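Local coordinates for zinc-binding protein TroA (Treponema pallidum, PDB 1K0F), which binds zinc with high affinity and specificity in the periplasm and delivers it to the membrane permease of the TroABC transporter for import into the cytoplasm, at residues V80-T85 against V114-E119; Q90-S93 against F99-H102. All coordinates share one frame; numbering follows the deposited sequence.

Contact 1 (80-85 against 114-119) and contact 2 (90-93 against 99-102) illustrate how a metal-binding loop can be carried between the sheet and a helix of a fold. Along the chain they are nested: strand 78-81, the edge of the four-stranded parallel sheet, leads into contact 1, contact 2 follows as a short hairpin, and helix 107-124 then returns to close contact 1. Their centres lie about 15 Å apart, and a long, weak ion pair from Glu-84 to Arg-91 reaches from one to the other. Contact 1 lies away from the zinc site, whereas contact 2 includes the zinc ligand His-102, so the excursion from sheet to helix brings a ligand to the site.

Contact 1 (V80-T85 against V114-E119); sequences VAVSET and VKAVYE
The carbonyl oxygen of Val-82 is where the turn and the helix come together: OG1 of Thr-85 donates a hydrogen bond to this O over 2.8 Å, while CB of Ala-116 rests 3.3 Å from the same O. The hydroxyl comes in almost straight in line with the carbonyl bond (173° at the oxygen), and it can do so because Thr-85 OG1 sits between its own backbone N and carbonyl carbon (chi1 66°), turned back over the turn. No hydrogen bond crosses between the segments; the join is apolar. Its middle is Ala-116, whose small side chain lets the backbones approach to 4.9 Å between the CA atoms of Val-82 and Ala-116, with the two CB atoms 3.5 Å apart. Beside this pair, Val-82 CG1, anti to its carbonyl carbon, reaches CG2 of Val-117 at 3.6 Å, the two valines crossing at a slant. On the Thr-85 side, its CG2 lies 4.1 Å from the Ala-116 CB. Val-82 and Val-117 both also touch Leu-56 of strand 54-57, and both meet helix 10-20, Val-82 at Ile-12 and Val-117 at Ala-15 and Val-16. The contact thus seats helix 107-124 against the turn that follows edge strand 78-81, with helix 129-156 packed on the helix through Val-114 and Tyr-118.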
loop_
_atom_site.group_PDB
_atom_site.type_symbol
_atom_site.label_atom_id
_atom_site.label_comp_id
_atom_site.label_asym_id
_atom_site.label_seq_id
_atom_site.Cartn_x
_atom_site.Cartn_y
_atom_site.Cartn_z
ATOM N N VAL A 80 13.352 -10.019 6.100
ATOM C CA VAL A 80 13.671 -8.831 5.336
ATOM C C VAL A 80 12.542 -7.810 5.201
ATOM O O VAL A 80 11.428 -8.143 4.809
ATOM C CB VAL A 80 14.153 -9.239 3.919
ATOM C CG1 VAL A 80 14.105 -8.044 2.973
ATOM C CG2 VAL A 80 15.565 -9.807 4.001
ATOM N N ALA A 81 12.855 -6.567 5.554
ATOM C CA ALA A 81 11.920 -5.461 5.426
ATOM C C ALA A 81 12.318 -4.911 4.067
ATOM O O ALA A 81 13.194 -4.058 3.960
ATOM C CB ALA A 81 12.158 -4.428 6.513
ATOM N N VAL A 82 11.686 -5.448 3.034
ATOM C CA VAL A 82 11.965 -5.088 1.649
ATOM C C VAL A 82 12.128 -3.619 1.321
ATOM O O VAL A 82 13.096 -3.232 0.661
ATOM C CB VAL A 82 10.887 -5.651 0.710
ATOM C CG1 VAL A 82 10.834 -7.166 0.838
ATOM C CG2 VAL A 82 9.538 -5.039 1.043
ATOM N N SER A 83 11.197 -2.794 1.777
ATOM C CA SER A 83 11.251 -1.374 1.465
ATOM C C SER A 83 12.326 -0.533 2.161
ATOM O O SER A 83 12.696 0.533 1.673
ATOM C CB SER A 83 9.871 -0.779 1.691
ATOM O OG SER A 83 8.893 -1.705 1.247
ATOM N N GLU A 84 12.847 -1.002 3.284
ATOM C CA GLU A 84 13.879 -0.241 3.955
ATOM C C GLU A 84 15.147 -0.286 3.117
ATOM O O GLU A 84 16.223 0.065 3.593
ATOM C CB GLU A 84 14.155 -0.809 5.342
ATOM C CG GLU A 84 12.907 -1.003 6.162
ATOM C CD GLU A 84 12.895 -0.145 7.402
ATOM O OE1 GLU A 84 12.840 1.098 7.275
ATOM O OE2 GLU A 84 12.937 -0.715 8.510
ATOM N N THR A 85 15.031 -0.746 1.876
ATOM C CA THR A 85 16.185 -0.780 0.991
ATOM C C THR A 85 16.076 0.447 0.102
ATOM O O THR A 85 16.786 0.580 -0.887
ATOM C CB THR A 85 16.218 -2.053 0.112
ATOM O OG1 THR A 85 15.116 -2.047 -0.806
ATOM C CG2 THR A 85 16.147 -3.288 0.983
ATOM N N VAL A 114 10.515 -4.463 -4.542
ATOM C CA VAL A 114 10.268 -5.655 -5.337
ATOM C C VAL A 114 11.631 -6.290 -5.561
ATOM O O VAL A 114 11.770 -7.515 -5.529
ATOM C CB VAL A 114 9.632 -5.314 -6.690
ATOM C CG1 VAL A 114 9.720 -6.516 -7.618
ATOM C CG2 VAL A 114 8.184 -4.896 -6.496
ATOM N N LYS A 115 12.637 -5.438 -5.769
ATOM C CA LYS A 115 14.015 -5.888 -5.980
ATOM C C LYS A 115 14.430 -6.701 -4.762
ATOM O O LYS A 115 15.036 -7.766 -4.879
ATOM C CB LYS A 115 14.961 -4.687 -6.155
ATOM C CG LYS A 115 16.342 -5.043 -6.712
ATOM C CD LYS A 115 17.469 -4.345 -5.960
ATOM C CE LYS A 115 18.516 -3.804 -6.914
ATOM N NZ LYS A 115 18.679 -2.333 -6.721
ATOM N N ALA A 116 14.077 -6.170 -3.594
ATOM C CA ALA A 116 14.362 -6.797 -2.311
ATOM C C ALA A 116 13.701 -8.175 -2.256
ATOM O O ALA A 116 14.328 -9.161 -1.881
ATOM C CB ALA A 116 13.839 -5.914 -1.179
ATOM N N VAL A 117 12.430 -8.232 -2.627
ATOM C CA VAL A 117 11.698 -9.493 -2.633
ATOM C C VAL A 117 12.410 -10.510 -3.528
ATOM O O VAL A 117 12.708 -11.630 -3.112
ATOM C CB VAL A 117 10.282 -9.293 -3.166
ATOM C CG1 VAL A 117 9.569 -10.618 -3.215
ATOM C CG2 VAL A 117 9.529 -8.316 -2.286
ATOM N N TYR A 118 12.677 -10.088 -4.760
ATOM C CA TYR A 118 13.351 -10.927 -5.733
ATOM C C TYR A 118 14.664 -11.451 -5.194
ATOM O O TYR A 118 14.916 -12.651 -5.216
ATOM C CB TYR A 118 13.610 -10.129 -7.007
ATOM C CG TYR A 118 14.823 -10.584 -7.801
ATOM C CD1 TYR A 118 14.799 -11.776 -8.502
ATOM C CD2 TYR A 118 15.960 -9.797 -7.873
ATOM C CE1 TYR A 118 15.884 -12.181 -9.270
ATOM C CE2 TYR A 118 17.060 -10.181 -8.639
ATOM C CZ TYR A 118 17.013 -11.374 -9.340
ATOM O OH TYR A 118 18.073 -11.749 -10.112
ATOM N N GLU A 119 15.505 -10.544 -4.713
ATOM C CA GLU A 119 16.814 -10.918 -4.183
ATOM C C GLU A 119 16.738 -11.770 -2.914
ATOM O O GLU A 119 17.677 -12.497 -2.594
ATOM C CB GLU A 119 17.652 -9.665 -3.911
ATOM C CG GLU A 119 18.351 -9.121 -5.147
ATOM C CD GLU A 119 19.094 -7.835 -4.878
ATOM O OE1 GLU A 119 19.761 -7.334 -5.806
ATOM O OE2 GLU A 119 19.007 -7.329 -3.740
#

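Contact 2 (Q90-S93 against F99-H102); sequences QRLS and FDPH
Arg-91 lays its aliphatic chain over one face of the Phe-99 ring: CD stands 4.0 Å from the ring centroid and only 4° off the normal, a CH-pi contact centred on the face. Because the arginine chain runs extended from CG to NE, its guanidinium is carried beyond the ring centre, the two planes 63° apart, and any cation-pi attraction is long and weak. The ring edge is met in plane by the carbonyl O of Leu-92, 3.3 Å from Phe-99 CD1. That same oxygen also accepts a weak, bent hydrogen bond from Asp-100 N at 2.9 Å, and the CA-H of Phe-99 makes a bent contact with it. Beside this, Leu-92 and Asp-100 run alongside each other in the same direction, their CB atoms 3.9 Å apart.

Further out, Arg-91 NE is fixed by the carbonyl of Ile-86, and Ser-93 OG is bonded to the carbonyl of Glu-98. Tyr-173 of helix 172-178 joins the two segments beside the hairpin strands, its OH bonded to Asp-100 O and weakly to Leu-92 N. With CG anti to its backbone N (chi1 -165°), Asp-100 presents OD1 to His-102 ND1 at 2.8 Å, a nearly straight bond lying in the imidazole plane. It probably fixes the ring's rotation and keeps the proton on ND1, consistent with NE2 being the nitrogen left for zinc. Here a short antiparallel hairpin, with Ser-93 and Phe-99 as a non-hydrogen-bonded pair, supports a His-carboxylate pair; His-102 binds zinc together with His-37, His-168 and Asp-248, a site empty in this zinc-free structure.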
loop_
_atom_site.group_PDB
_atom_site.type_symbol
_atom_site.label_atom_id
_atom_site.label_comp_id
_atom_site.label_asym_id
_atom_site.label_seq_id
_atom_site.Cartn_x
_atom_site.Cartn_y
_atom_site.Cartn_z
ATOM N N GLN A 90 15.031 9.002 -0.584
ATOM C CA GLN A 90 13.739 8.958 -1.267
ATOM C C GLN A 90 12.513 8.725 -0.406
ATOM O O GLN A 90 11.393 8.859 -0.886
ATOM C CB GLN A 90 13.773 7.900 -2.369
ATOM C CG GLN A 90 14.214 8.449 -3.703
ATOM C CD GLN A 90 14.819 7.390 -4.596
ATOM O OE1 GLN A 90 14.353 7.178 -5.715
ATOM N NE2 GLN A 90 15.863 6.722 -4.112
ATOM N N ARG A 91 12.702 8.377 0.857
ATOM C CA ARG A 91 11.556 8.144 1.724
ATOM C C ARG A 91 11.033 9.435 2.336
ATOM O O ARG A 91 11.757 10.119 3.053
ATOM C CB ARG A 91 11.926 7.181 2.843
ATOM C CG ARG A 91 13.185 6.389 2.601
ATOM C CD ARG A 91 13.537 5.641 3.857
ATOM N NE ARG A 91 14.484 4.569 3.610
ATOM C CZ ARG A 91 14.890 3.724 4.546
ATOM N NH1 ARG A 91 14.429 3.833 5.788
ATOM N NH2 ARG A 91 15.763 2.779 4.240
ATOM N N LEU A 92 9.778 9.772 2.054
ATOM C CA LEU A 92 9.200 10.986 2.615
ATOM C C LEU A 92 9.200 10.833 4.127
ATOM O O LEU A 92 9.116 9.721 4.650
ATOM C CB LEU A 92 7.753 11.195 2.139
ATOM C CG LEU A 92 7.422 11.239 0.646
ATOM C CD1 LEU A 92 5.947 11.554 0.460
ATOM C CD2 LEU A 92 8.273 12.274 -0.034
ATOM N N SER A 93 9.324 11.947 4.831
ATOM C CA SER A 93 9.302 11.906 6.279
ATOM C C SER A 93 8.053 12.621 6.753
ATOM O O SER A 93 7.347 13.255 5.961
ATOM C CB SER A 93 10.529 12.594 6.872
ATOM O OG SER A 93 10.460 12.587 8.287
ATOM N N PHE A 99 8.674 8.154 8.802
ATOM C CA PHE A 99 9.085 7.831 7.439
ATOM C C PHE A 99 7.901 7.168 6.735
ATOM O O PHE A 99 7.625 5.987 6.950
ATOM C CB PHE A 99 10.277 6.861 7.457
ATOM C CG PHE A 99 11.607 7.510 7.180
ATOM C CD1 PHE A 99 11.694 8.636 6.364
ATOM C CD2 PHE A 99 12.773 7.000 7.744
ATOM C CE1 PHE A 99 12.929 9.238 6.107
ATOM C CE2 PHE A 99 14.015 7.599 7.492
ATOM C CZ PHE A 99 14.088 8.722 6.672
ATOM N N ASP A 100 7.201 7.939 5.908
ATOM C CA ASP A 100 6.047 7.436 5.165
ATOM C C ASP A 100 6.377 6.061 4.593
ATOM O O ASP A 100 7.211 5.928 3.706
ATOM C CB ASP A 100 5.700 8.415 4.039
ATOM C CG ASP A 100 4.319 8.168 3.441
ATOM O OD1 ASP A 100 3.555 7.360 4.001
ATOM O OD2 ASP A 100 4.001 8.786 2.398
ATOM N N PRO A 101 5.721 5.020 5.116
ATOM C CA PRO A 101 5.940 3.638 4.673
ATOM C C PRO A 101 5.153 3.177 3.450
ATOM O O PRO A 101 5.349 2.058 2.980
ATOM C CB PRO A 101 5.588 2.817 5.904
ATOM C CG PRO A 101 4.625 3.676 6.682
ATOM C CD PRO A 101 4.724 5.092 6.195
ATOM N N HIS A 102 4.283 4.035 2.932
ATOM C CA HIS A 102 3.454 3.683 1.784
ATOM C C HIS A 102 4.133 3.899 0.450
ATOM O O HIS A 102 3.564 4.501 -0.456
ATOM C CB HIS A 102 2.158 4.465 1.853
ATOM C CG HIS A 102 1.467 4.344 3.172
ATOM N ND1 HIS A 102 1.773 5.150 4.249
ATOM C CD2 HIS A 102 0.508 3.490 3.602
ATOM C CE1 HIS A 102 1.031 4.798 5.284
ATOM N NE2 HIS A 102 0.253 3.793 4.918
#